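Local coordinates for protein putative NAD-dependent epimerase/dehydratase (Bacillus halodurans, PDB 3E8X) that binds NADP in a Rossmann-type fold and is probably an epimerase or dehydratase of the short-chain dehydrogenase/reductase family, its substrate unknown, at residues A[25-30]-A[90-95]; A[113-118]-A[156-161]; A[126-131]-A[165-170]; A[182-187]-A[218-223]. All blocks are in the same frame, centred on the assembly; numbering follows the deposited sequence. Where two conformers were deposited one is given.

Overall arrangement
Contacts 1, 3 and 4 join strands of one Rossmann-type sheet, and contact 2 joins two helices lying on it. Contacts 1 and 3, their centres about 12 Å apart, are joined strand to strand: Phe90 N lies 2.9 Å from Ile127 O, a probable hydrogen bond that links strand 87-90 to strand 125-129. Both end at the NADP, contact 1 mainly at the adenosine half and contact 3 at the nicotinamide. Contact 2, its centre also about 12 Å from that of contact 3, pairs two helices, and Leu158 CD2 of helix 145-160 lies 3.4 Å from Met128 CB. Contact 4 carries the sheet onward from strand 164-174, with Arg169 N 2.8 Å from Phe218 O; its centre is about 21 Å from that of contact 1.

Contact 1: A[25-30]-A[90-95]; sequences LVVGAN and FAAGSG. With NAP (NADP nicotinamide-adenine-dinucleotide phosphate), chain B.
Val27 and Phe90 meet where two parallel strands of a Rossmann-type fold end beside the cofactor, a worked case of how such a sheet opens into a nucleotide site. The tight part is the strand end. Ala91 N donates to Val27 O at 2.9 Å, with an N-H...O angle of 143°. Beside this bond the CG1 branch of Val27, set anti to its backbone N (chi1 178°), comes obliquely to the CD1 and CE1 side of the Phe90 ring, 3.9 Å from CD1. The same methyl reaches Ala92 CB at 4.1 Å. One residue further on the backbones come closest: Gly28 CA lies 3.8 Å from Ala92 CA, and a side chain at Gly28 would run into the backbone of Ala91 and Ala92. Its phi of 87°, in a type II turn from Val26 to Ala29, likewise suits glycine.

Beyond this point the segments part, and Asn30, partly exposed, and Gly93 no longer touch across the contact. The NADP joins them instead. Asn30 ND2 donates to the phosphate oxygen O1X of NADP at 2.7 Å, while its OD1 is held by Arg35. From the other segment, Gly93 N gives a longer bond to the ribose oxygen O4B of NADP, 3.3 Å away; a side chain on Gly93 would strike the other ribose at O3D. The chemistry implies a division of labour: a backbone bond and apolar packing hold the strand ends together, and the amide of Asn30, by donating to the 2'-phosphate group, probably helps this site accept NADP.

Contact 2: A[113-118]-A[156-161]; sequences KTIQEA and DELKRS
Helices 100-121 and 145-160 lie next to each other on one face of the Rossmann-type sheet, and Ile115 reaches into the groove between them. Over these turns the axes run nearly parallel, 17° apart, at a closest approach of 10.2 Å. The CD1 tip of Ile115 does most of the touching, lying over the helix backbone 3.6 Å from Leu158 N and against Leu158 CB at 3.8 Å. Its other branch, CG2, meets Ser161 CB at 4.0 Å.

In this fold the helices also cover the strands, and Leu158 does both jobs: it meets Ile115 across the groove and packs on Phe126 and Met128 of strand 125-129. Glu157 closes the groove on the outer side. Its CG, anti to the backbone N (chi1 -175°), rests on Ile115 CD1 at 3.9 Å, and the bend at chi2 then turns the carboxylate toward Arg160. Arg160 NH2 donates to Glu157 OE1 at 2.8 Å in a salt bridge, the oxygen lying in the guanidinium plane but met on its anti side. An alanine in place of Glu157 is likely to leave the Arg160 guanidinium without this carboxylate and Ile115 CD1 less covered. Arg160 lies close to Arg160 of the second subunit, where like charges face each other, and it packs there on Glu157 of that subunit. Leu158 O accepts from both Ser161 N and Ser161 OG, the hydroxyl at 2.6 Å in the carbonyl plane.

Contact 3: A[126-131]-A[165-170]; sequences FIMVSS and YTIVRP. With NAP (NADP nicotinamide-adenine-dinucleotide phosphate), chain B.
With chi1 at -58°, Ile167 lays its CG1 against Met128 CB, 4.0 Å away, and brings CG2, anti to the backbone N, near Met128 CG and Ser130 CB; the Ile167 and Met128 side chains run alongside. Residue 128 is selenomethionine. The pair belongs to a beta-alpha-beta crossover, strand 125-129, helix 145-160 and strand 164-174, whose strands are parallel neighbours in the Rossmann-type sheet. Four backbone bonds zip them in register: Thr166 N to Phe126 O, Met128 N to Thr166 O, Val168 N to Met128 O and Ser130 N to Val168 O, the last 2.8 Å. On the other face Ile127 CG2 meets Val168 CG2 at 4.0 Å.

Past the end of strand 125-129, the extended chain of Arg169 runs beside the serines, its CG 3.4 Å from Ser131 O and 3.7 Å from Ser130 CB. Asp155 OD2 binds both Arg169 NH2, in a salt bridge, and Ser130 OG. A leucine in place of Arg169 would probably leave the Asp155 carboxylate without its charged mate. Toward the cofactor, Ser131 OG comes within 3.1 Å of nicotinamide carbon C5N, and Ser130 O within 3.3 Å of C6N of the same ring.

Contact 4: A[182-187]-A[218-223]; sequences VTVSPH and FEVLNG
His187 and Glu219 are joined by a hydrogen bond at one end of this contact: His187 ND1 donates to Glu219 OE2 at 2.7 Å, nearly straight at 170°. The oxygen lies close to the ring plane and is met on its syn side, with ring and carboxylate almost perpendicular, 85° apart. OE2 also accepts from a water, 2.7 Å away, that donates to Pro186 O as well, while OE1 takes the backbone N of Phe188. Both carboxylate oxygens are therefore used. Glu219 reaches this far because its chain is extended beyond CG (chi2 171°).

Strands 181-185 and 216-223 pair antiparallel at the sheet's end beyond strand 164-174. Thr183 and Leu221 exchange two bonds, as do Ser185 and Glu219; Glu219 N to Ser185 O is 2.8 Å and Ser185 N to Glu219 O is longer at 3.2 Å. Ser185 OG accepts from His187 N at 3.0 Å, an ST turn that starts the chain's departure from the strand. On the face carrying Val184 and Val220, Val184 CG1 packs on Phe218 CD1 at 3.6 Å and on Val220 CG2 at 3.8 Å. Asn222 points away from segment 182-187, and its buried amide is satisfied: ND2 by Asp199 OD2 and Lys181 O, OD1 by Thr196 N.

Contact 1: A[25-30]-A[90-95]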
# COMPACT_ATOMS: atom_id res chain seq x y z
N LEU A 25 20.13 -2.74 13.35
CA LEU A 25 19.93 -1.61 12.47
C LEU A 25 18.67 -0.88 12.87
O LEU A 25 17.57 -1.45 12.84
CB LEU A 25 19.82 -2.03 11.02
CG LEU A 25 19.72 -0.92 9.97
CD1 LEU A 25 21.08 -0.09 9.91
CD2 LEU A 25 19.38 -1.60 8.62
N VAL A 26 18.83 0.40 13.23
CA VAL A 26 17.67 1.30 13.47
C VAL A 26 17.45 2.19 12.21
O VAL A 26 18.26 3.05 11.88
CB VAL A 26 17.84 2.12 14.74
CG1 VAL A 26 16.53 2.95 15.03
CG2 VAL A 26 18.13 1.17 15.94
N VAL A 27 16.42 1.83 11.47
CA VAL A 27 16.00 2.57 10.26
C VAL A 27 15.15 3.73 10.77
O VAL A 27 14.24 3.57 11.59
CB VAL A 27 15.24 1.67 9.28
CG1 VAL A 27 14.74 2.44 8.03
CG2 VAL A 27 16.10 0.45 8.90
N GLY A 28 15.49 4.94 10.37
CA GLY A 28 14.80 6.10 10.92
C GLY A 28 15.47 6.59 12.20
O GLY A 28 14.79 7.17 13.04
N ALA A 29 16.79 6.40 12.30
CA ALA A 29 17.52 6.52 13.57
C ALA A 29 17.62 7.98 14.14
O ALA A 29 17.92 8.17 15.35
CB ALA A 29 18.93 5.84 13.50
N ASN A 30 17.39 8.97 13.29
CA ASN A 30 17.36 10.37 13.72
C ASN A 30 16.01 10.86 14.25
O ASN A 30 15.91 12.01 14.70
CB ASN A 30 17.86 11.30 12.61
CG ASN A 30 18.36 12.65 13.15
OD1 ASN A 30 19.10 12.70 14.15
ND2 ASN A 30 17.95 13.75 12.51
N PHE A 90 12.24 -1.01 12.19
CA PHE A 90 11.75 0.03 11.29
C PHE A 90 11.04 1.11 12.12
O PHE A 90 9.89 0.93 12.60
CB PHE A 90 10.81 -0.55 10.21
CG PHE A 90 10.47 0.45 9.12
CD1 PHE A 90 11.32 0.66 8.05
CD2 PHE A 90 9.35 1.26 9.23
CE1 PHE A 90 11.01 1.59 7.07
CE2 PHE A 90 9.05 2.19 8.26
CZ PHE A 90 9.88 2.37 7.19
N ALA A 91 11.75 2.23 12.32
CA ALA A 91 11.27 3.36 13.09
C ALA A 91 11.19 4.64 12.23
O ALA A 91 11.18 5.74 12.78
CB ALA A 91 12.17 3.58 14.36
N ALA A 92 11.11 4.50 10.90
CA ALA A 92 11.11 5.63 9.97
C ALA A 92 9.69 6.10 9.69
O ALA A 92 8.70 5.38 9.86
CB ALA A 92 11.82 5.27 8.66
N GLY A 93 9.59 7.32 9.21
CA GLY A 93 8.31 7.92 8.92
C GLY A 93 8.55 9.25 8.25
O GLY A 93 9.53 9.94 8.55
N SER A 94 7.64 9.62 7.36
CA SER A 94 7.72 10.90 6.66
C SER A 94 7.46 12.13 7.59
O SER A 94 8.02 13.23 7.38
CB SER A 94 6.72 10.88 5.49
OG SER A 94 5.39 10.87 5.95
N GLY A 95 6.58 11.94 8.58
CA GLY A 95 6.16 13.00 9.50
C GLY A 95 5.07 13.94 8.98
O GLY A 95 4.78 13.97 7.76
PA NAP B . 10.04 11.11 13.75
O1A NAP B . 9.33 11.84 12.61
O2A NAP B . 10.67 11.90 14.87
O5B NAP B . 11.07 10.08 13.06
C5B NAP B . 11.08 9.78 11.65
C4B NAP B . 12.49 9.60 11.08
O4B NAP B . 12.33 9.07 9.75
C3B NAP B . 13.33 10.89 10.95
O3B NAP B . 14.58 10.86 11.66
C2B NAP B . 13.62 11.00 9.46
O2B NAP B . 14.93 11.51 9.10
C1B NAP B . 13.45 9.54 9.01
N9A NAP B . 13.30 9.49 7.54
C8A NAP B . 12.44 10.20 6.79
N7A NAP B . 12.65 9.90 5.49
C5A NAP B . 13.63 8.98 5.44
C6A NAP B . 14.27 8.30 4.40
N6A NAP B . 13.90 8.52 3.12
N1A NAP B . 15.28 7.44 4.66
C2A NAP B . 15.66 7.23 5.92
N3A NAP B . 15.07 7.87 6.95
C4A NAP B . 14.05 8.74 6.73
O3 NAP B . 8.92 10.11 14.43
PN NAP B . 8.85 9.56 15.96
O1N NAP B . 8.07 10.58 16.74
O2N NAP B . 10.24 9.04 16.29
O5D NAP B . 7.80 8.35 15.91
C5D NAP B . 8.17 7.07 15.40
C4D NAP B . 7.01 6.54 14.59
O4D NAP B . 5.84 6.35 15.39
C3D NAP B . 6.60 7.52 13.49
O3D NAP B . 7.44 7.31 12.35
C2D NAP B . 5.10 7.29 13.33
O2D NAP B . 4.78 6.57 12.15
C1D NAP B . 4.68 6.45 14.56
N1N NAP B . 3.51 6.97 15.34
C2N NAP B . 3.36 8.28 15.65
C3N NAP B . 2.25 8.72 16.40
C7N NAP B . 2.06 10.16 16.81
O7N NAP B . 1.27 10.42 17.73
N7N NAP B . 2.79 11.11 16.19
C4N NAP B . 1.31 7.78 16.83
C5N NAP B . 1.49 6.45 16.51
C6N NAP B . 2.60 6.08 15.77
P2B NAP B . 15.45 13.04 9.31
O1X NAP B . 16.02 13.10 10.70
O2X NAP B . 16.52 13.22 8.24
O3X NAP B . 14.18 13.87 9.17

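Contact 2: A[113-118]-A[156-161]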
# COMPACT_ATOMS: atom_id res chain seq x y z
N LYS A 113 10.26 -2.32 1.17
CA LYS A 113 11.61 -2.57 0.72
C LYS A 113 12.55 -3.03 1.86
O LYS A 113 13.45 -3.81 1.59
CB LYS A 113 12.18 -1.36 -0.03
CG LYS A 113 11.40 -0.97 -1.35
CD LYS A 113 12.04 0.15 -2.14
CE LYS A 113 11.89 1.52 -1.45
NZ LYS A 113 12.49 2.69 -2.22
N THR A 114 12.37 -2.55 3.10
CA THR A 114 13.23 -2.96 4.23
C THR A 114 13.01 -4.42 4.58
O THR A 114 13.94 -5.15 4.91
CB THR A 114 13.01 -2.10 5.53
OG1 THR A 114 11.68 -2.32 6.05
CG2 THR A 114 13.25 -0.64 5.26
N ILE A 115 11.75 -4.83 4.48
CA ILE A 115 11.34 -6.19 4.69
C ILE A 115 11.95 -7.14 3.65
O ILE A 115 12.46 -8.21 4.01
CB ILE A 115 9.78 -6.32 4.64
CG1 ILE A 115 9.15 -5.57 5.82
CG2 ILE A 115 9.39 -7.77 4.57
CD1 ILE A 115 7.61 -5.48 5.80
N GLN A 116 11.87 -6.73 2.38
CA GLN A 116 12.42 -7.50 1.29
C GLN A 116 13.94 -7.62 1.42
O GLN A 116 14.52 -8.67 1.16
CB GLN A 116 12.05 -6.86 -0.05
CG GLN A 116 10.62 -7.17 -0.50
CD GLN A 116 10.19 -6.35 -1.73
OE1 GLN A 116 10.98 -5.59 -2.32
NE2 GLN A 116 8.92 -6.50 -2.11
N GLU A 117 14.57 -6.53 1.82
CA GLU A 117 16.02 -6.57 2.01
C GLU A 117 16.42 -7.50 3.17
O GLU A 117 17.40 -8.20 3.05
CB GLU A 117 16.57 -5.17 2.25
CG GLU A 117 18.09 -5.13 2.30
CD GLU A 117 18.73 -5.48 0.96
OE1 GLU A 117 19.86 -6.04 0.99
OE2 GLU A 117 18.08 -5.19 -0.10
N ALA A 118 15.67 -7.50 4.28
CA ALA A 118 15.89 -8.43 5.39
C ALA A 118 15.70 -9.89 4.95
O ALA A 118 16.57 -10.71 5.26
CB ALA A 118 15.01 -8.09 6.61
N ASP A 156 0.79 -5.57 7.19
CA ASP A 156 0.34 -6.78 6.48
C ASP A 156 1.43 -7.42 5.62
O ASP A 156 1.52 -8.63 5.55
CB ASP A 156 -0.90 -6.48 5.64
CG ASP A 156 -2.15 -6.27 6.50
OD1 ASP A 156 -2.14 -6.54 7.73
OD2 ASP A 156 -3.13 -5.77 5.93
N GLU A 157 2.25 -6.61 4.99
CA GLU A 157 3.42 -7.10 4.27
C GLU A 157 4.37 -7.90 5.20
O GLU A 157 4.85 -8.97 4.87
CB GLU A 157 4.14 -5.93 3.60
CG GLU A 157 5.31 -6.36 2.72
CD GLU A 157 4.90 -6.76 1.30
OE1 GLU A 157 3.70 -6.65 0.87
OE2 GLU A 157 5.83 -7.12 0.56
N LEU A 158 4.64 -7.36 6.38
CA LEU A 158 5.45 -8.03 7.41
C LEU A 158 4.82 -9.34 7.87
O LEU A 158 5.50 -10.36 7.98
CB LEU A 158 5.68 -7.11 8.61
CG LEU A 158 6.71 -7.55 9.67
CD1 LEU A 158 8.02 -7.99 9.03
CD2 LEU A 158 6.91 -6.41 10.77
N LYS A 159 3.51 -9.30 8.11
CA LYS A 159 2.78 -10.48 8.52
C LYS A 159 2.78 -11.60 7.47
O LYS A 159 2.69 -12.75 7.84
CB LYS A 159 1.32 -10.16 8.92
CG LYS A 159 1.13 -9.36 10.16
CD LYS A 159 -0.38 -9.01 10.36
CE LYS A 159 -0.66 -8.29 11.67
NZ LYS A 159 -2.13 -8.29 12.06
N ARG A 160 2.83 -11.26 6.18
CA ARG A 160 2.96 -12.22 5.09
C ARG A 160 4.39 -12.68 4.86
O ARG A 160 4.62 -13.62 4.14
CB ARG A 160 2.44 -11.62 3.77
CG ARG A 160 0.93 -11.41 3.67
CD ARG A 160 0.50 -11.03 2.25
NE ARG A 160 1.08 -9.73 1.87
CZ ARG A 160 0.47 -8.56 2.00
NH1 ARG A 160 -0.77 -8.47 2.48
NH2 ARG A 160 1.12 -7.47 1.65
N SER A 161 5.37 -12.02 5.46
CA SER A 161 6.78 -12.35 5.25
C SER A 161 7.18 -13.62 6.00
O SER A 161 6.43 -14.17 6.80
CB SER A 161 7.67 -11.19 5.73
OG SER A 161 7.79 -11.16 7.14

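Contact 3: A[126-131]-A[165-170]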
# COMPACT_ATOMS: atom_id res chain seq x y z
N PHE A 126 12.82 -8.82 13.02
CA PHE A 126 12.29 -7.58 12.51
C PHE A 126 11.24 -7.01 13.48
O PHE A 126 10.22 -7.66 13.79
CB PHE A 126 11.70 -7.80 11.12
CG PHE A 126 11.48 -6.54 10.32
CD1 PHE A 126 12.27 -6.26 9.21
CD2 PHE A 126 10.46 -5.65 10.65
CE1 PHE A 126 12.07 -5.12 8.48
CE2 PHE A 126 10.27 -4.47 9.92
CZ PHE A 126 11.07 -4.21 8.83
N ILE A 127 11.49 -5.79 13.96
CA ILE A 127 10.52 -5.07 14.80
C ILE A 127 9.96 -3.86 14.01
O ILE A 127 10.70 -2.96 13.59
CB ILE A 127 11.18 -4.56 16.13
CG1 ILE A 127 12.19 -5.62 16.69
CG2 ILE A 127 10.08 -4.06 17.15
CD1 ILE A 127 11.61 -6.94 17.00
N MSE A 128 8.65 -3.87 13.81
CA MSE A 128 7.93 -2.79 13.21
C MSE A 128 7.35 -1.85 14.27
O MSE A 128 6.69 -2.28 15.22
CB MSE A 128 6.80 -3.36 12.38
CG MSE A 128 5.81 -2.34 11.91
SE MSE A 128 6.70 -1.27 10.54
CE MSE A 128 6.71 -2.46 9.04
N VAL A 129 7.64 -0.56 14.12
CA VAL A 129 6.97 0.49 14.90
C VAL A 129 5.83 0.99 14.04
O VAL A 129 6.02 1.69 13.08
CB VAL A 129 7.93 1.64 15.29
CG1 VAL A 129 7.23 2.67 16.16
CG2 VAL A 129 9.16 1.05 15.99
N SER A 130 4.64 0.59 14.43
CA SER A 130 3.44 0.89 13.74
C SER A 130 2.63 1.92 14.54
O SER A 130 3.18 2.90 15.04
CB SER A 130 2.67 -0.43 13.53
OG SER A 130 1.54 -0.23 12.75
N SER A 131 1.31 1.74 14.60
CA SER A 131 0.40 2.69 15.27
C SER A 131 -0.93 1.99 15.59
O SER A 131 -1.36 1.10 14.86
CB SER A 131 0.15 3.91 14.36
OG SER A 131 -0.70 4.92 14.92
N TYR A 165 8.96 -11.66 13.32
CA TYR A 165 8.56 -10.27 13.48
C TYR A 165 7.92 -10.02 14.83
O TYR A 165 7.41 -10.93 15.46
CB TYR A 165 7.62 -9.79 12.34
CG TYR A 165 6.24 -10.42 12.33
CD1 TYR A 165 5.21 -9.91 13.11
CD2 TYR A 165 5.95 -11.53 11.51
CE1 TYR A 165 3.94 -10.49 13.11
CE2 TYR A 165 4.65 -12.12 11.52
CZ TYR A 165 3.66 -11.57 12.30
OH TYR A 165 2.40 -12.13 12.33
N THR A 166 7.93 -8.76 15.24
CA THR A 166 7.02 -8.25 16.28
C THR A 166 6.60 -6.87 15.79
O THR A 166 7.45 -6.08 15.36
CB THR A 166 7.71 -8.11 17.67
OG1 THR A 166 8.27 -9.36 18.07
CG2 THR A 166 6.69 -7.64 18.72
N ILE A 167 5.30 -6.63 15.85
CA ILE A 167 4.66 -5.34 15.52
C ILE A 167 4.10 -4.67 16.80
O ILE A 167 3.23 -5.22 17.53
CB ILE A 167 3.50 -5.45 14.47
CG1 ILE A 167 3.97 -6.09 13.14
CG2 ILE A 167 2.88 -4.08 14.19
CD1 ILE A 167 2.83 -6.72 12.28
N VAL A 168 4.69 -3.51 17.07
CA VAL A 168 4.37 -2.63 18.21
C VAL A 168 3.54 -1.48 17.68
O VAL A 168 4.01 -0.70 16.86
CB VAL A 168 5.67 -2.11 18.88
CG1 VAL A 168 5.37 -1.39 20.22
CG2 VAL A 168 6.62 -3.30 19.09
N ARG A 169 2.30 -1.37 18.16
CA ARG A 169 1.38 -0.31 17.77
C ARG A 169 1.18 0.67 18.93
O ARG A 169 0.24 0.51 19.72
CB ARG A 169 0.04 -0.93 17.32
CG ARG A 169 0.18 -1.69 16.02
CD ARG A 169 -1.02 -2.53 15.67
NE ARG A 169 -0.92 -2.93 14.27
CZ ARG A 169 -1.81 -3.67 13.62
NH1 ARG A 169 -2.88 -4.14 14.22
NH2 ARG A 169 -1.64 -3.89 12.33
N PRO A 170 2.05 1.69 19.06
CA PRO A 170 1.79 2.67 20.11
C PRO A 170 0.53 3.47 19.87
O PRO A 170 0.14 3.71 18.71
CB PRO A 170 3.01 3.60 20.09
CG PRO A 170 3.90 3.11 19.03
CD PRO A 170 3.26 2.01 18.29
PA NAP B . 10.04 11.11 13.75
O1A NAP B . 9.33 11.84 12.61
O2A NAP B . 10.67 11.90 14.87
O5B NAP B . 11.07 10.08 13.06
C5B NAP B . 11.08 9.78 11.65
C4B NAP B . 12.49 9.60 11.08
O4B NAP B . 12.33 9.07 9.75
C3B NAP B . 13.33 10.89 10.95
O3B NAP B . 14.58 10.86 11.66
C2B NAP B . 13.62 11.00 9.46
O2B NAP B . 14.93 11.51 9.10
C1B NAP B . 13.45 9.54 9.01
N9A NAP B . 13.30 9.49 7.54
C8A NAP B . 12.44 10.20 6.79
N7A NAP B . 12.65 9.90 5.49
C5A NAP B . 13.63 8.98 5.44
C6A NAP B . 14.27 8.30 4.40
N6A NAP B . 13.90 8.52 3.12
N1A NAP B . 15.28 7.44 4.66
C2A NAP B . 15.66 7.23 5.92
N3A NAP B . 15.07 7.87 6.95
C4A NAP B . 14.05 8.74 6.73
O3 NAP B . 8.92 10.11 14.43
PN NAP B . 8.85 9.56 15.96
O1N NAP B . 8.07 10.58 16.74
O2N NAP B . 10.24 9.04 16.29
O5D NAP B . 7.80 8.35 15.91
C5D NAP B . 8.17 7.07 15.40
C4D NAP B . 7.01 6.54 14.59
O4D NAP B . 5.84 6.35 15.39
C3D NAP B . 6.60 7.52 13.49
O3D NAP B . 7.44 7.31 12.35
C2D NAP B . 5.10 7.29 13.33
O2D NAP B . 4.78 6.57 12.15
C1D NAP B . 4.68 6.45 14.56
N1N NAP B . 3.51 6.97 15.34
C2N NAP B . 3.36 8.28 15.65
C3N NAP B . 2.25 8.72 16.40
C7N NAP B . 2.06 10.16 16.81
O7N NAP B . 1.27 10.42 17.73
N7N NAP B . 2.79 11.11 16.19
C4N NAP B . 1.31 7.78 16.83
C5N NAP B . 1.49 6.45 16.51
C6N NAP B . 2.60 6.08 15.77
P2B NAP B . 15.45 13.04 9.31
O1X NAP B . 16.02 13.10 10.70
O2X NAP B . 16.52 13.22 8.24
O3X NAP B . 14.18 13.87 9.17
O HOH W 1 0.96 6.15 17.46

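Contact 4: A[182-187]-A[218-223]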
# COMPACT_ATOMS: atom_id res chain seq x y z
N VAL A 182 3.40 0.53 31.38
CA VAL A 182 2.56 0.46 30.20
C VAL A 182 1.33 -0.46 30.42
O VAL A 182 1.20 -1.10 31.48
CB VAL A 182 3.36 0.07 28.92
CG1 VAL A 182 4.50 1.09 28.59
CG2 VAL A 182 3.93 -1.39 28.97
N THR A 183 0.42 -0.45 29.43
CA THR A 183 -0.64 -1.46 29.30
C THR A 183 -0.57 -1.94 27.86
O THR A 183 -0.35 -1.15 26.95
CB THR A 183 -2.09 -0.89 29.48
OG1 THR A 183 -2.10 0.03 30.54
CG2 THR A 183 -3.08 -2.01 29.83
N VAL A 184 -0.83 -3.23 27.64
CA VAL A 184 -0.88 -3.78 26.28
C VAL A 184 -2.23 -4.50 26.02
O VAL A 184 -2.94 -4.86 26.96
CB VAL A 184 0.30 -4.75 26.02
CG1 VAL A 184 1.66 -4.00 26.03
CG2 VAL A 184 0.26 -5.93 27.06
N SER A 185 -2.56 -4.68 24.74
CA SER A 185 -3.72 -5.41 24.27
C SER A 185 -3.47 -5.82 22.83
O SER A 185 -2.72 -5.14 22.10
CB SER A 185 -4.96 -4.53 24.31
OG SER A 185 -6.09 -5.22 23.82
N PRO A 186 -4.02 -6.97 22.40
CA PRO A 186 -4.02 -7.23 20.96
C PRO A 186 -4.72 -6.12 20.19
O PRO A 186 -4.38 -5.84 19.06
CB PRO A 186 -4.82 -8.53 20.81
CG PRO A 186 -5.18 -8.96 22.16
CD PRO A 186 -4.58 -8.08 23.18
N HIS A 187 -5.74 -5.55 20.83
CA HIS A 187 -6.49 -4.48 20.28
C HIS A 187 -7.42 -3.86 21.34
O HIS A 187 -8.38 -4.49 21.78
CB HIS A 187 -7.29 -4.98 19.08
CG HIS A 187 -8.16 -3.93 18.46
ND1 HIS A 187 -7.67 -2.71 18.08
CD2 HIS A 187 -9.48 -3.92 18.18
CE1 HIS A 187 -8.65 -1.99 17.57
NE2 HIS A 187 -9.76 -2.70 17.61
N PHE A 218 0.80 -6.14 18.90
CA PHE A 218 0.08 -5.58 20.06
C PHE A 218 0.08 -4.08 20.06
O PHE A 218 1.02 -3.42 19.57
CB PHE A 218 0.64 -6.16 21.42
CG PHE A 218 2.05 -5.73 21.73
CD1 PHE A 218 2.28 -4.61 22.51
CD2 PHE A 218 3.13 -6.38 21.14
CE1 PHE A 218 3.60 -4.18 22.75
CE2 PHE A 218 4.42 -5.94 21.36
CZ PHE A 218 4.66 -4.86 22.18
N GLU A 219 -0.95 -3.54 20.70
CA GLU A 219 -1.06 -2.09 20.97
C GLU A 219 -0.52 -1.77 22.38
O GLU A 219 -0.60 -2.60 23.28
CB GLU A 219 -2.50 -1.62 20.78
CG GLU A 219 -3.01 -1.87 19.35
CD GLU A 219 -4.51 -1.62 19.16
OE1 GLU A 219 -5.17 -1.05 20.07
OE2 GLU A 219 -5.02 -2.03 18.08
N VAL A 220 0.09 -0.60 22.54
CA VAL A 220 0.75 -0.22 23.80
C VAL A 220 0.47 1.23 24.17
O VAL A 220 0.64 2.13 23.34
CB VAL A 220 2.27 -0.61 23.81
CG1 VAL A 220 3.10 0.10 22.72
CG2 VAL A 220 2.84 -0.47 25.25
N LEU A 221 -0.04 1.43 25.41
CA LEU A 221 -0.29 2.73 26.02
C LEU A 221 0.53 2.85 27.30
O LEU A 221 1.05 1.86 27.81
CB LEU A 221 -1.79 2.89 26.32
CG LEU A 221 -2.76 2.72 25.12
CD1 LEU A 221 -4.23 2.79 25.53
CD2 LEU A 221 -2.44 3.72 24.00
N ASN A 222 0.68 4.07 27.85
CA ASN A 222 1.17 4.16 29.24
C ASN A 222 0.06 3.63 30.12
O ASN A 222 -1.11 3.73 29.80
CB ASN A 222 1.59 5.59 29.69
CG ASN A 222 3.04 5.96 29.27
OD1 ASN A 222 3.21 6.95 28.58
ND2 ASN A 222 4.06 5.20 29.72
N GLY A 223 0.46 3.06 31.24
CA GLY A 223 -0.45 2.37 32.17
C GLY A 223 0.28 2.08 33.48
O GLY A 223 1.13 2.88 33.92
O HOH W 2 -3.62 -4.13 17.05